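PDB 1ZVT: topoisomerase IV subunit A from Escherichia coli, which carries a C-terminal beta-pinwheel domain that probably binds DNA and helps this type IIA topoisomerase choose its substrates in decatenation and supercoil relaxation. Local coordinates for residues G12-A17 with I62-A67; L148-A153 with L190-V195; R155-P160 with K174-P179. One frame throughout, in Å; residues are numbered along the deposited sequence.

Overall arrangement
Starting at the N terminus, contact 1 closes the first loop: strand 13-18 of the first sheet meets 62-67, on the path from strand 55-59 of the next sheet back to edge strand 72-73 of the first. It is complete before contact 2 begins. Contact 2 pairs strand 146-151 with edge strand 190-196 of the same, later sheet, and the chain between them includes all of contact 3, where strand 155-160 meets the loop 174-179 after strand 173-174. Contacts 2 and 3 touch, their centres about 8 Å apart, through neighbouring strands 146-151 and 155-160. Contact 1 lies on the opposite side of the chain's centre from both, its centre about 33 Å from that of contact 2.

Contact 1 (G12-A17 with I62-A67); sequences GWVRSA and ITLPSA
The flat guanidinium of Arg15 meets Ala67 at its edge: NH1 donates to Ala67 O at 3.0 Å, with the oxygen only 4° out of the guanidinium plane. NH2 serves a second carbonyl, that of Asn28, and the positive group also makes a cation-pi contact with the ring of Tyr29. In the beta-pinwheel fold, the chain returns here from the neighbouring blade, passing strand 13-18 at an angle before adding edge strand 72-73 to the same sheet. Arginine suits the place because its long chain, bent at chi3 (87°), can pass the carbonyls of Pro65 and Ser66 and still reach Ala67. A leucine here would probably leave Ala67 O and Asn28 O without their shared donor group and let the 62-67 loop drift from the strand. The backbone supplies a second tie, Ser16 N to Pro65 O at 2.8 Å and nearly straight (173°). Proline, lacking an N-H, still offers that carbonyl, while its CG rests on Val14 O. On the side of the strand where Val14 and Ser16 lie, Leu64 sets its CD2 3.8 Å from Val14 CG2 and its CB against Ser16 CB. Further on, two alanines let the chains come close, with Ala17 CB 3.8 Å from Ala67 CB, and Ser66 CA points its hydrogen at Ser16 O from 3.4 Å.

Contact 2 (L148-A153 with L190-V195); sequences LAITQA and LAQLYV
Ala149 lies in the dense part of the contact, its CB touched by two leucines from strand 190-196. Leu190 CD1 comes to 3.6 Å from Ala149 CB, and Leu193 CD1 to 4.1 Å from the same atom. The CB of Leu190 starts out pointing away from the partner strand, but with CG beside its own carbonyl carbon (chi1 176°) the branch turns back, and CD1 also meets Ile150 O. A methyl side chain suits Ala149, where the two chains draw close and both leucine ends converge. Leu193 goes on to pack against Leu99 and Ala101 of strand 97-101, in a neighbouring sheet.

The opposite face is also apolar at one end. Leu148 and Tyr194 run side by side, and the tyrosine ring presents its edge to both aliphatic partners: Leu148 CD2 is 3.9 Å from Tyr194 CD1, and Ile150 CD1 lies near Tyr194 CE1. Leu202 and Ile204 of strand 201-206 pack on these side chains. The pairing is antiparallel, joining an edge strand of this pinwheel sheet to strand 146-151, with Leu148 and Tyr194 as a hydrogen-bonded pair; Tyr194 N reaches Leu148 O at 2.8 Å. At Ile150 the ladder takes a classic beta bulge. Ile150 O accepts from Gln192 N at 3.1 Å and from Ala191 N at 2.9 Å, the latter more bent (139°).

At the bulge and past it the packing thins toward solvent. Besides its N-H, the exposed Ala191 brings its CB, 3.4 Å from Ile150 O, and the backbone N of the exposed Gln152 comes near Ala191 CB. Of the Gln192 side chain, CB is what meets Ile150 CB; a bend at chi2 (-88°) then carries its amide away from strand 146-151.

Contact 3 (R155-P160 with K174-P179); sequences RMLMFP and KIINIP
Arg155 begins the contact lightly, its carbonyl O 4.4 Å from Ile176 CD1. Met156, next along strand 155-160, turns to the other face and packs on Leu218 of helix 215-219. Leu157 comes back toward the loop and touches two residues. Its CB meets Ile176 CD1 at 3.9 Å, and with CG anti to the backbone N (chi1 -178°) its CD2 reaches Ile175 O, 3.6 Å away. A branched leucine fits here because its CD2 can reach the Ile175 carbonyl while CB touches the isoleucine end. Met158 packs, like Met156, on Leu218. Phe159, the next residue on the loop side, brings its ring edge forward: CE2 lies 3.4 Å from Ile175 O, near the ring plane, and CZ is 4.1 Å from Ile175 CG2, the two side chains crossing at about a right angle. Leu157 CD2 lies in the ring plane beside the CD2-CE2 side of the ring. Ile175 and Ile176 reach on to Leu147 and Thr151 of the adjacent strand, so the irregular loop of this pinwheel spans two strands. Carbon meets carbon or a carbonyl oxygen throughout, which implies adhesion by apolar burial and shape, probably helped by the slightly positive ring edge facing Ile175 O.

Contact 1 (G12-A17 with I62-A67)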
ATOM      1  N   GLY A  12      -5.255  13.031  -9.551  1.00 22.31           N
ATOM      2  CA  GLY A  12      -3.834  13.191  -9.235  1.00 21.27           C
ATOM      3  C   GLY A  12      -3.421  14.618  -8.940  1.00 21.36           C
ATOM      4  O   GLY A  12      -2.257  14.985  -9.153  1.00 22.33           O
ATOM      5  N   TRP A  13      -4.356  15.403  -8.409  1.00 20.40           N
ATOM      6  CA  TRP A  13      -4.087  16.767  -7.988  1.00 20.60           C
ATOM      7  C   TRP A  13      -3.960  16.786  -6.485  1.00 19.94           C
ATOM      8  O   TRP A  13      -4.640  16.021  -5.782  1.00 19.97           O
ATOM      9  CB  TRP A  13      -5.218  17.695  -8.428  1.00 21.13           C
ATOM     10  CG  TRP A  13      -5.179  17.969  -9.905  1.00 21.42           C
ATOM     11  CD1 TRP A  13      -4.971  17.055 -10.901  1.00 22.23           C
ATOM     12  CD2 TRP A  13      -5.332  19.235 -10.544  1.00 21.80           C
ATOM     13  NE1 TRP A  13      -5.007  17.675 -12.132  1.00 22.65           N
ATOM     14  CE2 TRP A  13      -5.213  19.017 -11.939  1.00 22.29           C
ATOM     15  CE3 TRP A  13      -5.559  20.537 -10.076  1.00 19.96           C
ATOM     16  CZ2 TRP A  13      -5.322  20.055 -12.875  1.00 23.17           C
ATOM     17  CZ3 TRP A  13      -5.661  21.577 -11.012  1.00 22.65           C
ATOM     18  CH2 TRP A  13      -5.545  21.323 -12.392  1.00 23.24           C
ATOM     19  N   VAL A  14      -3.077  17.639  -5.985  1.00 18.57           N
ATOM     20  CA  VAL A  14      -2.784  17.657  -4.547  1.00 18.69           C
ATOM     21  C   VAL A  14      -2.844  19.050  -3.967  1.00 19.15           C
ATOM     22  O   VAL A  14      -2.677  20.036  -4.680  1.00 19.33           O
ATOM     23  CB  VAL A  14      -1.385  17.069  -4.227  1.00 18.75           C
ATOM     24  CG1 VAL A  14      -1.400  15.572  -4.411  1.00 20.66           C
ATOM     25  CG2 VAL A  14      -0.275  17.705  -5.115  1.00 18.46           C
ATOM     26  N   ARG A  15      -3.046  19.122  -2.650  1.00 19.94           N
ATOM     27  CA  ARG A  15      -2.912  20.366  -1.921  1.00 20.37           C
ATOM     28  C   ARG A  15      -2.549  20.041  -0.473  1.00 21.49           C
ATOM     29  O   ARG A  15      -2.686  18.896  -0.041  1.00 20.86           O
ATOM     30  CB  ARG A  15      -4.193  21.178  -1.990  1.00 20.72           C
ATOM     31  CG  ARG A  15      -5.299  20.662  -1.088  1.00 22.37           C
ATOM     32  CD  ARG A  15      -6.621  21.223  -1.537  1.00 26.13           C
ATOM     33  NE  ARG A  15      -7.278  20.418  -2.568  1.00 25.82           N
ATOM     34  CZ  ARG A  15      -8.432  20.742  -3.145  1.00 27.51           C
ATOM     35  NH1 ARG A  15      -9.061  21.868  -2.812  1.00 28.86           N
ATOM     36  NH2 ARG A  15      -8.963  19.956  -4.051  1.00 27.99           N
ATOM     37  N   SER A  16      -2.082  21.053   0.255  1.00 22.60           N
ATOM     38  CA  SER A  16      -1.677  20.901   1.657  1.00 24.06           C
ATOM     39  C   SER A  16      -2.537  21.844   2.478  1.00 25.24           C
ATOM     40  O   SER A  16      -2.392  23.064   2.365  1.00 27.05           O
ATOM     41  CB  SER A  16      -0.188  21.247   1.831  1.00 25.06           C
ATOM     42  OG  SER A  16       0.227  21.147   3.190  1.00 25.92           O
ATOM     43  N   ALA A  17      -3.432  21.292   3.283  1.00 24.29           N
ATOM     44  CA  ALA A  17      -4.345  22.100   4.097  1.00 24.35           C
ATOM     45  C   ALA A  17      -3.753  22.282   5.481  1.00 24.37           C
ATOM     46  O   ALA A  17      -3.123  21.377   6.007  1.00 24.38           O
ATOM     47  CB  ALA A  17      -5.694  21.428   4.190  1.00 24.35           C
ATOM     48  N   ILE A  62       5.544  22.577   1.862  1.00 20.37           N
ATOM     49  CA  ILE A  62       5.540  24.051   1.727  1.00 22.10           C
ATOM     50  C   ILE A  62       5.417  24.515   0.267  1.00 21.87           C
ATOM     51  O   ILE A  62       5.093  25.697  -0.007  1.00 22.58           O
ATOM     52  CB  ILE A  62       6.740  24.718   2.445  1.00 22.96           C
ATOM     53  CG1 ILE A  62       8.065  24.203   1.907  1.00 25.84           C
ATOM     54  CG2 ILE A  62       6.642  24.458   3.957  1.00 26.02           C
ATOM     55  CD1 ILE A  62       8.581  24.894   0.694  1.00 31.34           C
ATOM     56  N   THR A  63       5.669  23.587  -0.657  1.00 20.63           N
ATOM     57  CA  THR A  63       5.602  23.879  -2.092  1.00 21.14           C
ATOM     58  C   THR A  63       4.202  23.606  -2.669  1.00 21.23           C
ATOM     59  O   THR A  63       3.968  23.816  -3.865  1.00 21.27           O
ATOM     60  CB  THR A  63       6.619  23.027  -2.878  1.00 21.18           C
ATOM     61  OG1 THR A  63       6.248  21.646  -2.807  1.00 21.33           O
ATOM     62  CG2 THR A  63       8.039  23.195  -2.353  1.00 22.52           C
ATOM     63  N   LEU A  64       3.276  23.131  -1.835  1.00 20.68           N
ATOM     64  CA  LEU A  64       1.936  22.769  -2.313  1.00 21.35           C
ATOM     65  C   LEU A  64       0.929  23.890  -2.026  1.00 21.62           C
ATOM     66  O   LEU A  64       1.097  24.630  -1.043  1.00 21.48           O
ATOM     67  CB  LEU A  64       1.472  21.455  -1.666  1.00 21.31           C
ATOM     68  CG  LEU A  64       2.292  20.220  -2.027  1.00 22.61           C
ATOM     69  CD1 LEU A  64       1.769  19.008  -1.265  1.00 24.04           C
ATOM     70  CD2 LEU A  64       2.262  19.983  -3.531  1.00 20.79           C
ATOM     71  N   PRO A  65      -0.125  24.008  -2.860  1.00 21.84           N
ATOM     72  CA  PRO A  65      -1.168  25.015  -2.641  1.00 22.82           C
ATOM     73  C   PRO A  65      -2.037  24.682  -1.422  1.00 24.44           C
ATOM     74  O   PRO A  65      -2.070  23.532  -0.976  1.00 24.44           O
ATOM     75  CB  PRO A  65      -1.982  24.963  -3.944  1.00 23.10           C
ATOM     76  CG  PRO A  65      -1.797  23.566  -4.447  1.00 23.44           C
ATOM     77  CD  PRO A  65      -0.387  23.180  -4.052  1.00 21.47           C
ATOM     78  N   SER A  66      -2.734  25.685  -0.889  1.00 25.30           N
ATOM     79  CA  SER A  66      -3.555  25.482   0.307  1.00 27.13           C
ATOM     80  C   SER A  66      -4.915  24.845   0.004  1.00 27.39           C
ATOM     81  O   SER A  66      -5.219  24.528  -1.142  1.00 27.21           O
ATOM     82  CB  SER A  66      -3.759  26.820   1.026  1.00 28.01           C
ATOM     83  OG  SER A  66      -4.788  27.555   0.390  1.00 30.94           O
ATOM     84  N   ALA A  67      -5.746  24.708   1.044  1.00 27.62           N
ATOM     85  CA  ALA A  67      -7.059  24.050   0.923  1.00 28.94           C
ATOM     86  C   ALA A  67      -7.970  24.737  -0.081  1.00 29.47           C
ATOM     87  O   ALA A  67      -8.737  24.087  -0.780  1.00 28.75           O
ATOM     88  CB  ALA A  67      -7.744  23.987   2.282  1.00 28.40           C
TER

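Contact 2 (L148-A153 with L190-V195)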
ATOM      1  N   LEU A 148      -0.240 -11.451   6.535  1.00 17.03           N
ATOM      2  CA  LEU A 148      -1.245 -12.375   6.029  1.00 17.22           C
ATOM      3  C   LEU A 148      -1.401 -12.098   4.549  1.00 16.59           C
ATOM      4  O   LEU A 148      -1.641 -10.947   4.139  1.00 16.50           O
ATOM      5  CB  LEU A 148      -2.584 -12.207   6.763  1.00 17.76           C
ATOM      6  CG  LEU A 148      -3.718 -13.083   6.234  1.00 19.51           C
ATOM      7  CD1 LEU A 148      -3.454 -14.580   6.417  1.00 21.97           C
ATOM      8  CD2 LEU A 148      -5.042 -12.711   6.875  1.00 21.08           C
ATOM      9  N   ALA A 149      -1.164 -13.132   3.747  1.00 15.41           N
ATOM     10  CA  ALA A 149      -1.257 -13.000   2.300  1.00 15.24           C
ATOM     11  C   ALA A 149      -2.371 -13.882   1.805  1.00 15.56           C
ATOM     12  O   ALA A 149      -2.532 -15.013   2.272  1.00 15.84           O
ATOM     13  CB  ALA A 149       0.078 -13.479   1.637  1.00 16.16           C
ATOM     14  N   ILE A 150      -3.147 -13.372   0.847  1.00 16.03           N
ATOM     15  CA  ILE A 150      -4.224 -14.143   0.222  1.00 16.29           C
ATOM     16  C   ILE A 150      -4.045 -14.023  -1.285  1.00 16.45           C
ATOM     17  O   ILE A 150      -3.933 -12.913  -1.799  1.00 15.66           O
ATOM     18  CB  ILE A 150      -5.639 -13.583   0.582  1.00 16.67           C
ATOM     19  CG1 ILE A 150      -5.786 -13.505   2.121  1.00 16.76           C
ATOM     20  CG2 ILE A 150      -6.737 -14.457  -0.074  1.00 17.54           C
ATOM     21  CD1 ILE A 150      -7.131 -12.852   2.535  1.00 20.47           C
ATOM     22  N   THR A 151      -3.992 -15.150  -1.988  1.00 15.80           N
ATOM     23  CA  THR A 151      -3.807 -15.111  -3.444  1.00 16.66           C
ATOM     24  C   THR A 151      -5.120 -15.051  -4.234  1.00 17.21           C
ATOM     25  O   THR A 151      -6.200 -15.362  -3.701  1.00 16.82           O
ATOM     26  CB  THR A 151      -3.013 -16.336  -3.963  1.00 16.59           C
ATOM     27  OG1 THR A 151      -3.816 -17.518  -3.873  1.00 17.35           O
ATOM     28  CG2 THR A 151      -1.743 -16.544  -3.143  1.00 17.18           C
ATOM     29  N   GLN A 152      -4.996 -14.724  -5.522  1.00 17.69           N
ATOM     30  CA  GLN A 152      -6.134 -14.655  -6.435  1.00 19.52           C
ATOM     31  C   GLN A 152      -6.808 -16.030  -6.534  1.00 19.56           C
ATOM     32  O   GLN A 152      -8.026 -16.126  -6.710  1.00 19.46           O
ATOM     33  CB  GLN A 152      -5.602 -14.196  -7.790  1.00 19.74           C
ATOM     34  CG  GLN A 152      -6.568 -14.043  -8.914  1.00 22.77           C
ATOM     35  CD  GLN A 152      -5.853 -13.692 -10.210  1.00 23.67           C
ATOM     36  OE1 GLN A 152      -6.184 -14.226 -11.278  1.00 29.40           O
ATOM     37  NE2 GLN A 152      -4.841 -12.815 -10.120  1.00 25.33           N
ATOM     38  N   ALA A 153      -6.009 -17.090  -6.418  1.00 19.10           N
ATOM     39  CA  ALA A 153      -6.533 -18.463  -6.493  1.00 19.92           C
ATOM     40  C   ALA A 153      -7.252 -18.870  -5.213  1.00 20.23           C
ATOM     41  O   ALA A 153      -8.026 -19.834  -5.199  1.00 21.65           O
ATOM     42  CB  ALA A 153      -5.408 -19.464  -6.843  1.00 20.26           C
ATOM     43  N   LEU A 190      -0.896 -12.103  -5.900  1.00 17.96           N
ATOM     44  CA  LEU A 190      -1.192 -11.765  -4.520  1.00 20.25           C
ATOM     45  C   LEU A 190      -2.353 -10.749  -4.555  1.00 20.45           C
ATOM     46  O   LEU A 190      -2.194  -9.639  -5.096  1.00 23.28           O
ATOM     47  CB  LEU A 190       0.094 -11.237  -3.854  1.00 19.73           C
ATOM     48  CG  LEU A 190       0.074 -10.710  -2.431  1.00 20.92           C
ATOM     49  CD1 LEU A 190      -0.438 -11.794  -1.473  1.00 21.03           C
ATOM     50  CD2 LEU A 190       1.473 -10.213  -2.053  1.00 19.40           C
ATOM     51  N   ALA A 191      -3.525 -11.163  -4.038  1.00 19.50           N
ATOM     52  CA  ALA A 191      -4.774 -10.377  -4.046  1.00 18.74           C
ATOM     53  C   ALA A 191      -4.907  -9.432  -2.878  1.00 18.94           C
ATOM     54  O   ALA A 191      -5.404  -8.308  -3.055  1.00 19.53           O
ATOM     55  CB  ALA A 191      -5.977 -11.309  -4.033  1.00 19.06           C
ATOM     56  N   GLN A 192      -4.534  -9.898  -1.690  1.00 17.74           N
ATOM     57  CA  GLN A 192      -4.626  -9.072  -0.487  1.00 18.99           C
ATOM     58  C   GLN A 192      -3.387  -9.312   0.347  1.00 18.05           C
ATOM     59  O   GLN A 192      -2.884 -10.437   0.384  1.00 17.11           O
ATOM     60  CB  GLN A 192      -5.817  -9.489   0.373  1.00 20.81           C
ATOM     61  CG  GLN A 192      -7.179  -9.485  -0.347  1.00 23.61           C
ATOM     62  CD  GLN A 192      -7.897  -8.164  -0.322  1.00 30.57           C
ATOM     63  OE1 GLN A 192      -8.816  -7.952  -1.113  1.00 36.50           O
ATOM     64  NE2 GLN A 192      -7.532  -7.290   0.600  1.00 32.73           N
ATOM     65  N   LEU A 193      -2.917  -8.278   1.030  1.00 17.35           N
ATOM     66  CA  LEU A 193      -1.754  -8.426   1.895  1.00 16.87           C
ATOM     67  C   LEU A 193      -1.914  -7.524   3.093  1.00 17.72           C
ATOM     68  O   LEU A 193      -2.004  -6.280   2.937  1.00 17.11           O
ATOM     69  CB  LEU A 193      -0.485  -7.996   1.127  1.00 16.47           C
ATOM     70  CG  LEU A 193       0.885  -8.115   1.818  1.00 16.42           C
ATOM     71  CD1 LEU A 193       1.185  -9.577   2.196  1.00 16.97           C
ATOM     72  CD2 LEU A 193       2.002  -7.595   0.913  1.00 16.87           C
ATOM     73  N   TYR A 194      -1.908  -8.124   4.274  1.00 17.51           N
ATOM     74  CA  TYR A 194      -2.135  -7.359   5.524  1.00 18.41           C
ATOM     75  C   TYR A 194      -1.023  -7.565   6.526  1.00 18.94           C
ATOM     76  O   TYR A 194      -0.310  -8.560   6.462  1.00 18.85           O
ATOM     77  CB  TYR A 194      -3.419  -7.857   6.191  1.00 20.04           C
ATOM     78  CG  TYR A 194      -4.607  -8.038   5.298  1.00 21.68           C
ATOM     79  CD1 TYR A 194      -5.111  -9.316   5.050  1.00 24.06           C
ATOM     80  CD2 TYR A 194      -5.253  -6.946   4.729  1.00 27.11           C
ATOM     81  CE1 TYR A 194      -6.238  -9.494   4.255  1.00 27.14           C
ATOM     82  CE2 TYR A 194      -6.377  -7.120   3.914  1.00 27.09           C
ATOM     83  CZ  TYR A 194      -6.846  -8.399   3.694  1.00 25.86           C
ATOM     84  OH  TYR A 194      -7.947  -8.625   2.907  1.00 27.98           O
ATOM     85  N   VAL A 195      -0.923  -6.650   7.496  1.00 19.80           N
ATOM     86  CA  VAL A 195      -0.081  -6.871   8.655  1.00 22.02           C
ATOM     87  C   VAL A 195      -1.017  -6.668   9.831  1.00 23.35           C
ATOM     88  O   VAL A 195      -1.674  -5.607   9.945  1.00 23.90           O
ATOM     89  CB  VAL A 195       1.160  -5.954   8.693  1.00 21.93           C
ATOM     90  CG1 VAL A 195       1.905  -6.155   9.992  1.00 23.32           C
ATOM     91  CG2 VAL A 195       2.088  -6.251   7.488  1.00 23.04           C
TER

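Contact 3 (R155-P160 with K174-P179)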
ATOM      1  N   ARG A 155      -5.479 -18.964  -1.952  1.00 18.24           N
ATOM      2  CA  ARG A 155      -4.603 -19.547  -0.935  1.00 17.83           C
ATOM      3  C   ARG A 155      -4.231 -18.505   0.100  1.00 17.94           C
ATOM      4  O   ARG A 155      -4.058 -17.339  -0.231  1.00 17.92           O
ATOM      5  CB  ARG A 155      -3.334 -20.148  -1.546  1.00 17.20           C
ATOM      6  CG  ARG A 155      -3.637 -21.355  -2.436  1.00 18.01           C
ATOM      7  CD  ARG A 155      -2.400 -22.040  -2.954  1.00 19.50           C
ATOM      8  NE  ARG A 155      -2.858 -23.283  -3.568  1.00 23.47           N
ATOM      9  CZ  ARG A 155      -3.329 -23.365  -4.806  1.00 26.56           C
ATOM     10  NH1 ARG A 155      -3.359 -22.291  -5.593  1.00 27.92           N
ATOM     11  NH2 ARG A 155      -3.787 -24.525  -5.256  1.00 28.83           N
ATOM     12  N   MET A 156      -4.109 -18.941   1.353  1.00 19.39           N
ATOM     13  CA  MET A 156      -3.778 -18.053   2.473  1.00 20.65           C
ATOM     14  C   MET A 156      -2.509 -18.524   3.179  1.00 19.16           C
ATOM     15  O   MET A 156      -2.301 -19.725   3.405  1.00 18.42           O
ATOM     16  CB  MET A 156      -4.932 -17.986   3.489  1.00 21.05           C
ATOM     17  CG  MET A 156      -6.215 -17.436   2.919  1.00 24.50           C
ATOM     18  SD  MET A 156      -7.492 -17.313   4.197  1.00 30.97           S
ATOM     19  CE  MET A 156      -6.633 -16.536   5.506  1.00 22.10           C
ATOM     20  N   LEU A 157      -1.648 -17.575   3.515  1.00 17.88           N
ATOM     21  CA  LEU A 157      -0.439 -17.888   4.286  1.00 18.25           C
ATOM     22  C   LEU A 157      -0.220 -16.805   5.312  1.00 18.32           C
ATOM     23  O   LEU A 157      -0.325 -15.631   4.978  1.00 18.30           O
ATOM     24  CB  LEU A 157       0.792 -17.939   3.367  1.00 18.48           C
ATOM     25  CG  LEU A 157       2.139 -18.299   4.025  1.00 16.95           C
ATOM     26  CD1 LEU A 157       2.162 -19.731   4.523  1.00 19.42           C
ATOM     27  CD2 LEU A 157       3.301 -18.088   3.068  1.00 19.61           C
ATOM     28  N   MET A 158       0.101 -17.195   6.541  1.00 19.17           N
ATOM     29  CA  MET A 158       0.390 -16.213   7.603  1.00 19.00           C
ATOM     30  C   MET A 158       1.741 -16.549   8.245  1.00 18.56           C
ATOM     31  O   MET A 158       2.013 -17.713   8.538  1.00 19.19           O
ATOM     32  CB  MET A 158      -0.691 -16.210   8.693  1.00 19.13           C
ATOM     33  CG  MET A 158      -0.516 -15.077   9.696  1.00 20.46           C
ATOM     34  SD  MET A 158      -1.972 -14.908  10.747  1.00 24.64           S
ATOM     35  CE  MET A 158      -1.783 -16.239  11.907  1.00 24.97           C
ATOM     36  N   PHE A 159       2.572 -15.535   8.480  1.00 18.26           N
ATOM     37  CA  PHE A 159       3.828 -15.726   9.222  1.00 18.79           C
ATOM     38  C   PHE A 159       4.240 -14.381   9.820  1.00 19.16           C
ATOM     39  O   PHE A 159       3.762 -13.340   9.362  1.00 19.24           O
ATOM     40  CB  PHE A 159       4.945 -16.296   8.319  1.00 19.06           C
ATOM     41  CG  PHE A 159       5.273 -15.432   7.123  1.00 17.76           C
ATOM     42  CD1 PHE A 159       6.114 -14.321   7.248  1.00 14.88           C
ATOM     43  CD2 PHE A 159       4.773 -15.759   5.863  1.00 19.01           C
ATOM     44  CE1 PHE A 159       6.417 -13.527   6.130  1.00 17.96           C
ATOM     45  CE2 PHE A 159       5.060 -14.968   4.751  1.00 17.34           C
ATOM     46  CZ  PHE A 159       5.894 -13.855   4.890  1.00 17.25           C
ATOM     47  N   PRO A 160       5.100 -14.393  10.851  1.00 20.34           N
ATOM     48  CA  PRO A 160       5.466 -13.115  11.485  1.00 20.30           C
ATOM     49  C   PRO A 160       6.141 -12.184  10.481  1.00 20.11           C
ATOM     50  O   PRO A 160       7.005 -12.616   9.724  1.00 19.54           O
ATOM     51  CB  PRO A 160       6.450 -13.544  12.576  1.00 19.78           C
ATOM     52  CG  PRO A 160       6.081 -14.972  12.873  1.00 19.98           C
ATOM     53  CD  PRO A 160       5.777 -15.528  11.507  1.00 20.74           C
ATOM     54  N   LYS A 174      10.658 -13.643  -1.677  1.00 18.91           N
ATOM     55  CA  LYS A 174       9.360 -14.288  -1.783  1.00 19.32           C
ATOM     56  C   LYS A 174       8.583 -14.232  -0.464  1.00 18.79           C
ATOM     57  O   LYS A 174       9.087 -14.627   0.605  1.00 18.89           O
ATOM     58  CB  LYS A 174       9.538 -15.752  -2.226  1.00 18.92           C
ATOM     59  CG  LYS A 174       8.233 -16.418  -2.635  1.00 21.15           C
ATOM     60  CD  LYS A 174       8.472 -17.825  -3.199  1.00 21.56           C
ATOM     61  CE  LYS A 174       9.184 -17.764  -4.547  1.00 23.06           C
ATOM     62  NZ  LYS A 174       9.569 -19.138  -5.024  1.00 26.27           N
ATOM     63  N   ILE A 175       7.348 -13.744  -0.556  1.00 18.05           N
ATOM     64  CA  ILE A 175       6.379 -13.751   0.541  1.00 18.14           C
ATOM     65  C   ILE A 175       5.563 -15.043   0.475  1.00 17.75           C
ATOM     66  O   ILE A 175       5.467 -15.780   1.449  1.00 17.83           O
ATOM     67  CB  ILE A 175       5.449 -12.516   0.420  1.00 17.61           C
ATOM     68  CG1 ILE A 175       6.259 -11.250   0.717  1.00 16.17           C
ATOM     69  CG2 ILE A 175       4.211 -12.632   1.338  1.00 17.42           C
ATOM     70  CD1 ILE A 175       5.546  -9.945   0.323  1.00 19.20           C
ATOM     71  N   ILE A 176       4.988 -15.305  -0.697  1.00 17.69           N
ATOM     72  CA  ILE A 176       4.159 -16.474  -0.922  1.00 18.75           C
ATOM     73  C   ILE A 176       4.477 -17.003  -2.319  1.00 18.85           C
ATOM     74  O   ILE A 176       4.728 -16.221  -3.236  1.00 19.20           O
ATOM     75  CB  ILE A 176       2.650 -16.107  -0.738  1.00 17.84           C
ATOM     76  CG1 ILE A 176       1.744 -17.324  -0.937  1.00 19.75           C
ATOM     77  CG2 ILE A 176       2.239 -14.988  -1.695  1.00 19.43           C
ATOM     78  CD1 ILE A 176       0.314 -17.130  -0.428  1.00 18.80           C
ATOM     79  N   ASN A 177       4.505 -18.322  -2.488  1.00 19.82           N
ATOM     80  CA  ASN A 177       4.897 -18.868  -3.787  1.00 20.57           C
ATOM     81  C   ASN A 177       3.775 -18.810  -4.802  1.00 20.12           C
ATOM     82  O   ASN A 177       2.740 -19.442  -4.633  1.00 21.54           O
ATOM     83  CB  ASN A 177       5.377 -20.308  -3.675  1.00 21.25           C
ATOM     84  CG  ASN A 177       5.955 -20.809  -4.986  1.00 24.87           C
ATOM     85  OD1 ASN A 177       5.457 -21.776  -5.576  1.00 31.84           O
ATOM     86  ND2 ASN A 177       6.999 -20.149  -5.453  1.00 26.40           N
ATOM     87  N   ILE A 178       3.982 -18.005  -5.827  1.00 20.06           N
ATOM     88  CA  ILE A 178       3.093 -17.949  -6.984  1.00 20.15           C
ATOM     89  C   ILE A 178       4.009 -18.164  -8.200  1.00 19.44           C
ATOM     90  O   ILE A 178       4.956 -17.406  -8.408  1.00 19.23           O
ATOM     91  CB  ILE A 178       2.382 -16.593  -7.066  1.00 20.49           C
ATOM     92  CG1 ILE A 178       1.636 -16.323  -5.731  1.00 22.48           C
ATOM     93  CG2 ILE A 178       1.406 -16.557  -8.265  1.00 21.03           C
ATOM     94  CD1 ILE A 178       1.021 -14.971  -5.631  1.00 22.22           C
ATOM     95  N   PRO A 179       3.752 -19.226  -8.974  1.00 20.70           N
ATOM     96  CA  PRO A 179       4.599 -19.520 -10.128  1.00 20.06           C
ATOM     97  C   PRO A 179       4.696 -18.293 -11.038  1.00 19.99           C
ATOM     98  O   PRO A 179       3.683 -17.673 -11.348  1.00 19.55           O
ATOM     99  CB  PRO A 179       3.866 -20.670 -10.821  1.00 20.64           C
ATOM    100  CG  PRO A 179       3.081 -21.344  -9.715  1.00 20.70           C
ATOM    101  CD  PRO A 179       2.683 -20.221  -8.783  1.00 20.30           C
TER